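PDB 1QNR: endo-1,4-b-d-mannanase from Trichoderma reesei, which hydrolyses internal beta-1,4-mannosidic linkages in the backbone of mannan polysaccharides. Local coordinates for residues S46-K51 against C334-H339; D93-S98 against L104-P109. All coordinates share one frame; numbering follows the deposited sequence. Where two conformers were deposited one is given.

The two contacts illustrate how a (beta/alpha)8 barrel is closed and built up. Contact 1 packs S48 and L50, in the segment that follows helix 35-47, against V336 of helix 330-343, over the pairing of strands 21-25 and 300-309, which closes the barrel. Contact 2 packs helix 90-102 on the strand that follows it, 105-109. Their centres lie 19 Å apart, but 46-51 and 104-109 meet: K51 O is 3.0 Å from K105 N, a probable hydrogen bond where the loop before strand 52-54 meets strand 105-109. In glycoside hydrolase family 5 the active site lies at the C-terminal strand ends; contact 1 lies among the elements around the barrel, contact 2 at the interface of sheet and helices.

Contact 1. Residues S46-K51 against C334-H339; sequences SSSGLK and CLVKNH
V336 and L50 meet where the first and last helices of the (beta/alpha)8 barrel come together, L50 in the segment after helix 35-47 and V336 on helix 330-343. V336 points toward segment 46-51, and its CG1, set anti to the backbone N (chi1 -172°), is the branch that does the touching. The leucine side chain lies at about a right angle to the valine, and its fork is met from the flank: CG1 of V336 is 4.1 Å from CD1 of L50 and 4.3 Å from CD2. The valine sits within a wider pi-type turn of its helix, at 334-337.

Between the two contact residues of segment 46-51 stands G49, whose positive phi of 97° closes a Schellman motif, with G49 N bonded to S46 O at 3.0 Å. The strands beneath complete this buried apolar patch: L50 also rests on A22 and T24, and V336 on F305. The S48 hydroxyl bonds to H44 O and to the indole NH of W332, while its methylene touches the valine. That carbon, S48 CB, lies 4.0 Å from V336 CG1.

Contact 2. Residues D93-S98 against L104-P109; sequences DYVVQS and LKLIIP
The second half of a beta-alpha-beta crossover, in which helix 90-102 turns back into strand 105-109, is held by V95 and V96 against L106. Strand 105-109 runs parallel to strand 52-54, and the helix that links them lies on the outside of the barrel sheet. L106 points from the strand toward the helix, and its chain is extended, with CD1 anti to CA (chi2 172°), which carries that methyl to the helix surface. CD1 does all the close touching. It lies 4.0 Å from V96 CG2 and equally near V96 CA, so it rests against the backbone of the helix as well as on a side chain. On the preceding residue it meets V95 CG1 at 4.2 Å.

Both valines hold CG1 anti to the backbone N, but they offer different branches: V95 uses CG1, whereas V96 uses CG2. Each crosses the leucine at a slant, and the methyl of L106 is thus shared by two consecutive residues of one helical turn. Around them V95 leans on F42 of helix 35-47, L106 on V53 of the neighbouring strand, and V96 on S158, so the patch is buried. Nearby, S98 OG is hydrogen-bonded to D39, which ties the helix to its neighbour 35-47. Aliphatic side chains packed between a strand's outer face and the helix covering it form the layer between sheet and helices that is characteristic of the TIM barrel.

Contact 1. Residues S46-K51 against C334-H339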
loop_
_atom_site.group_PDB
_atom_site.type_symbol
_atom_site.label_atom_id
_atom_site.label_comp_id
_atom_site.label_asym_id
_atom_site.label_seq_id
_atom_site.Cartn_x
_atom_site.Cartn_y
_atom_site.Cartn_z
ATOM N N SER A 46 -13.065 1.495 11.841
ATOM C CA SER A 46 -13.836 2.736 11.761
ATOM C C SER A 46 -14.130 3.319 13.148
ATOM O O SER A 46 -13.954 4.540 13.355
ATOM C CB SER A 46 -15.067 2.494 10.932
ATOM O OG SER A 46 -15.970 3.626 11.005
ATOM N N SER A 47 -14.548 2.476 14.114
ATOM C CA SER A 47 -14.823 3.057 15.463
ATOM C C SER A 47 -13.579 3.545 16.181
ATOM O O SER A 47 -13.589 4.425 17.083
ATOM C CB SER A 47 -15.625 2.048 16.300
ATOM O OG SER A 47 -14.843 0.957 16.634
ATOM N N SER A 48 -12.357 3.069 15.800
ATOM C CA SER A 48 -11.101 3.597 16.337
ATOM C C SER A 48 -10.757 4.971 15.755
ATOM O O SER A 48 -9.838 5.629 16.277
ATOM C CB SER A 48 -9.968 2.593 15.936
ATOM O OG SER A 48 -10.084 1.346 16.596
ATOM N N GLY A 49 -11.429 5.404 14.706
ATOM C CA GLY A 49 -11.163 6.726 14.121
ATOM C C GLY A 49 -10.232 6.748 12.924
ATOM O O GLY A 49 -9.850 7.837 12.494
ATOM N N LEU A 50 -9.822 5.547 12.454
ATOM C CA LEU A 50 -8.960 5.467 11.275
ATOM C C LEU A 50 -9.833 5.661 10.030
ATOM O O LEU A 50 -11.000 5.187 9.975
ATOM C CB LEU A 50 -8.266 4.085 11.268
ATOM C CG LEU A 50 -7.317 3.852 12.472
ATOM C CD1 LEU A 50 -6.743 2.424 12.386
ATOM C CD2 LEU A 50 -6.190 4.865 12.554
ATOM N N LYS A 51 -9.228 6.247 9.006
ATOM C CA LYS A 51 -10.068 6.612 7.811
ATOM C C LYS A 51 -9.671 5.846 6.572
ATOM O O LYS A 51 -10.461 5.796 5.562
ATOM C CB LYS A 51 -9.876 8.128 7.484
ATOM C CG LYS A 51 -10.669 9.014 8.506
ATOM C CD LYS A 51 -10.561 10.510 8.033
ATOM C CE LYS A 51 -11.439 11.364 8.989
ATOM N NZ LYS A 51 -11.408 12.849 8.571
ATOM N N CYS A 334 -1.928 2.920 22.873
ATOM C CA CYS A 334 -0.760 3.784 22.667
ATOM C C CYS A 334 -0.570 4.353 21.230
ATOM O O CYS A 334 -0.286 5.544 21.057
ATOM C CB CYS A 334 0.512 3.037 23.020
ATOM S SG CYS A 334 2.059 3.932 22.786
ATOM N N LEU A 335 -0.779 3.463 20.247
ATOM C CA LEU A 335 -0.453 3.810 18.847
ATOM C C LEU A 335 -1.622 4.084 17.948
ATOM O O LEU A 335 -1.463 4.483 16.774
ATOM C CB LEU A 335 0.372 2.594 18.260
ATOM C CG LEU A 335 1.745 2.430 18.928
ATOM C CD1 LEU A 335 2.454 1.165 18.403
ATOM C CD2 LEU A 335 2.636 3.672 18.766
ATOM N N VAL A 336 -2.867 3.813 18.411
ATOM C CA VAL A 336 -4.090 4.063 17.676
ATOM C C VAL A 336 -4.970 5.091 18.410
ATOM O O VAL A 336 -5.062 6.224 17.914
ATOM C CB VAL A 336 -4.876 2.747 17.350
ATOM C CG1 VAL A 336 -6.029 3.081 16.410
ATOM C CG2 VAL A 336 -3.927 1.732 16.716
ATOM N N LYS A 337 -5.602 4.719 19.530
ATOM C CA LYS A 337 -6.509 5.716 20.185
ATOM C C LYS A 337 -5.702 6.948 20.591
ATOM O O LYS A 337 -6.304 8.030 20.252
ATOM C CB LYS A 337 -7.150 5.016 21.402
ATOM C CG LYS A 337 -8.141 5.966 22.081
ATOM C CD LYS A 337 -9.018 5.392 23.165
ATOM C CE LYS A 337 -9.204 6.447 24.282
ATOM N NZ LYS A 337 -9.968 7.630 23.796
ATOM N N ASN A 338 -4.536 6.940 21.181
ATOM C CA ASN A 338 -3.867 8.205 21.603
ATOM C C ASN A 338 -3.466 8.994 20.382
ATOM O O ASN A 338 -3.476 10.256 20.412
ATOM C CB ASN A 338 -2.643 7.994 22.498
ATOM C CG ASN A 338 -2.931 7.435 23.913
ATOM O OD1 ASN A 338 -1.963 6.969 24.611
ATOM N ND2 ASN A 338 -4.189 7.340 24.230
ATOM N N HIS A 339 -3.082 8.353 19.251
ATOM C CA HIS A 339 -2.676 9.103 18.056
ATOM C C HIS A 339 -3.848 9.720 17.359
ATOM O O HIS A 339 -3.815 10.960 17.043
ATOM C CB HIS A 339 -1.969 8.098 17.101
ATOM C CG HIS A 339 -1.412 8.759 15.876
ATOM N ND1 HIS A 339 -0.700 9.977 15.886
ATOM C CD2 HIS A 339 -1.409 8.347 14.572
ATOM C CE1 HIS A 339 -0.306 10.252 14.650
ATOM N NE2 HIS A 339 -0.697 9.272 13.802
#

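Contact 2. Residues D93-S98 against L104-P109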
loop_
_atom_site.group_PDB
_atom_site.type_symbol
_atom_site.label_atom_id
_atom_site.label_comp_id
_atom_site.label_asym_id
_atom_site.label_seq_id
_atom_site.Cartn_x
_atom_site.Cartn_y
_atom_site.Cartn_z
ATOM N N ASP A 93 -14.514 -7.880 -3.896
ATOM C CA ASP A 93 -15.728 -7.044 -4.070
ATOM C C ASP A 93 -16.387 -6.784 -2.705
ATOM O O ASP A 93 -16.929 -5.695 -2.432
ATOM C CB ASP A 93 -16.777 -7.761 -4.943
ATOM C CG ASP A 93 -16.416 -7.938 -6.393
ATOM O OD1 ASP A 93 -15.489 -7.272 -6.901
ATOM O OD2 ASP A 93 -17.150 -8.726 -7.070
ATOM N N TYR A 94 -16.416 -7.790 -1.805
ATOM C CA TYR A 94 -17.039 -7.602 -0.490
ATOM C C TYR A 94 -16.294 -6.587 0.368
ATOM O O TYR A 94 -16.842 -5.837 1.166
ATOM C CB TYR A 94 -17.320 -8.955 0.235
ATOM C CG TYR A 94 -18.263 -8.670 1.427
ATOM C CD1 TYR A 94 -19.637 -8.464 1.203
ATOM C CD2 TYR A 94 -17.792 -8.485 2.719
ATOM C CE1 TYR A 94 -20.496 -8.137 2.247
ATOM C CE2 TYR A 94 -18.649 -8.152 3.756
ATOM C CZ TYR A 94 -19.991 -7.981 3.519
ATOM O OH TYR A 94 -20.884 -7.692 4.560
ATOM N N VAL A 95 -14.914 -6.627 0.276
ATOM C CA VAL A 95 -14.109 -5.624 0.978
ATOM C C VAL A 95 -14.465 -4.223 0.536
ATOM O O VAL A 95 -14.607 -3.326 1.385
ATOM C CB VAL A 95 -12.587 -5.952 0.760
ATOM C CG1 VAL A 95 -11.711 -4.842 1.364
ATOM C CG2 VAL A 95 -12.245 -7.271 1.414
ATOM N N VAL A 96 -14.601 -4.017 -0.780
ATOM C CA VAL A 96 -15.022 -2.663 -1.232
ATOM C C VAL A 96 -16.469 -2.342 -0.791
ATOM O O VAL A 96 -16.688 -1.206 -0.326
ATOM C CB VAL A 96 -14.922 -2.588 -2.765
ATOM C CG1 VAL A 96 -15.445 -1.256 -3.307
ATOM C CG2 VAL A 96 -13.470 -2.824 -3.210
ATOM N N GLN A 97 -17.383 -3.313 -0.797
ATOM C CA GLN A 97 -18.762 -3.122 -0.306
ATOM C C GLN A 97 -18.746 -2.695 1.158
ATOM O O GLN A 97 -19.447 -1.750 1.566
ATOM C CB GLN A 97 -19.590 -4.429 -0.534
ATOM C CG GLN A 97 -21.012 -4.273 0.036
ATOM C CD GLN A 97 -21.883 -5.486 0.089
ATOM O OE1 GLN A 97 -22.911 -5.541 0.890
ATOM N NE2 GLN A 97 -21.668 -6.501 -0.690
ATOM N N SER A 98 -17.936 -3.377 1.998
ATOM C CA SER A 98 -17.850 -3.069 3.454
ATOM C C SER A 98 -17.210 -1.724 3.690
ATOM O O SER A 98 -17.569 -0.943 4.615
ATOM C CB SER A 98 -17.079 -4.243 4.136
ATOM O OG SER A 98 -17.092 -4.009 5.556
ATOM N N LEU A 104 -15.055 3.959 4.943
ATOM C CA LEU A 104 -13.567 3.850 4.896
ATOM C C LEU A 104 -13.076 3.956 3.434
ATOM O O LEU A 104 -13.862 3.656 2.523
ATOM C CB LEU A 104 -13.132 2.441 5.428
ATOM C CG LEU A 104 -13.326 2.250 6.948
ATOM C CD1 LEU A 104 -13.110 0.773 7.334
ATOM C CD2 LEU A 104 -12.444 3.180 7.796
ATOM N N LYS A 105 -11.820 4.369 3.257
ATOM C CA LYS A 105 -11.248 4.444 1.893
ATOM C C LYS A 105 -10.106 3.396 1.780
ATOM O O LYS A 105 -9.470 3.112 2.817
ATOM C CB LYS A 105 -10.615 5.836 1.636
ATOM C CG LYS A 105 -11.654 6.990 1.915
ATOM C CD LYS A 105 -12.889 6.909 1.034
ATOM C CE LYS A 105 -13.755 8.165 1.282
ATOM N NZ LYS A 105 -15.107 7.976 0.607
ATOM N N LEU A 106 -9.861 2.886 0.583
ATOM C CA LEU A 106 -8.856 1.825 0.419
ATOM C C LEU A 106 -7.686 2.161 -0.540
ATOM O O LEU A 106 -7.889 2.749 -1.621
ATOM C CB LEU A 106 -9.563 0.614 -0.231
ATOM C CG LEU A 106 -10.788 0.043 0.549
ATOM C CD1 LEU A 106 -11.484 -1.016 -0.306
ATOM C CD2 LEU A 106 -10.264 -0.525 1.888
ATOM N N ILE A 107 -6.453 1.794 -0.111
ATOM C CA ILE A 107 -5.290 1.863 -1.041
ATOM C C ILE A 107 -5.100 0.434 -1.550
ATOM O O ILE A 107 -4.973 -0.489 -0.715
ATOM C CB ILE A 107 -4.044 2.432 -0.364
ATOM C CG1 ILE A 107 -4.302 3.905 0.001
ATOM C CG2 ILE A 107 -2.796 2.279 -1.307
ATOM C CD1 ILE A 107 -3.153 4.611 0.780
ATOM N N ILE A 108 -5.027 0.228 -2.888
ATOM C CA ILE A 108 -4.965 -1.129 -3.447
ATOM C C ILE A 108 -3.838 -1.299 -4.473
ATOM O O ILE A 108 -3.908 -0.777 -5.614
ATOM C CB ILE A 108 -6.334 -1.482 -4.140
ATOM C CG1 ILE A 108 -7.514 -1.327 -3.163
ATOM C CG2 ILE A 108 -6.273 -2.931 -4.691
ATOM C CD1 ILE A 108 -8.892 -1.684 -3.740
ATOM N N PRO A 109 -2.748 -1.996 -4.088
ATOM C CA PRO A 109 -1.650 -2.300 -5.030
ATOM C C PRO A 109 -1.968 -3.517 -5.895
ATOM O O PRO A 109 -2.624 -4.481 -5.467
ATOM C CB PRO A 109 -0.406 -2.584 -4.093
ATOM C CG PRO A 109 -1.095 -3.130 -2.843
ATOM C CD PRO A 109 -2.385 -2.329 -2.685
#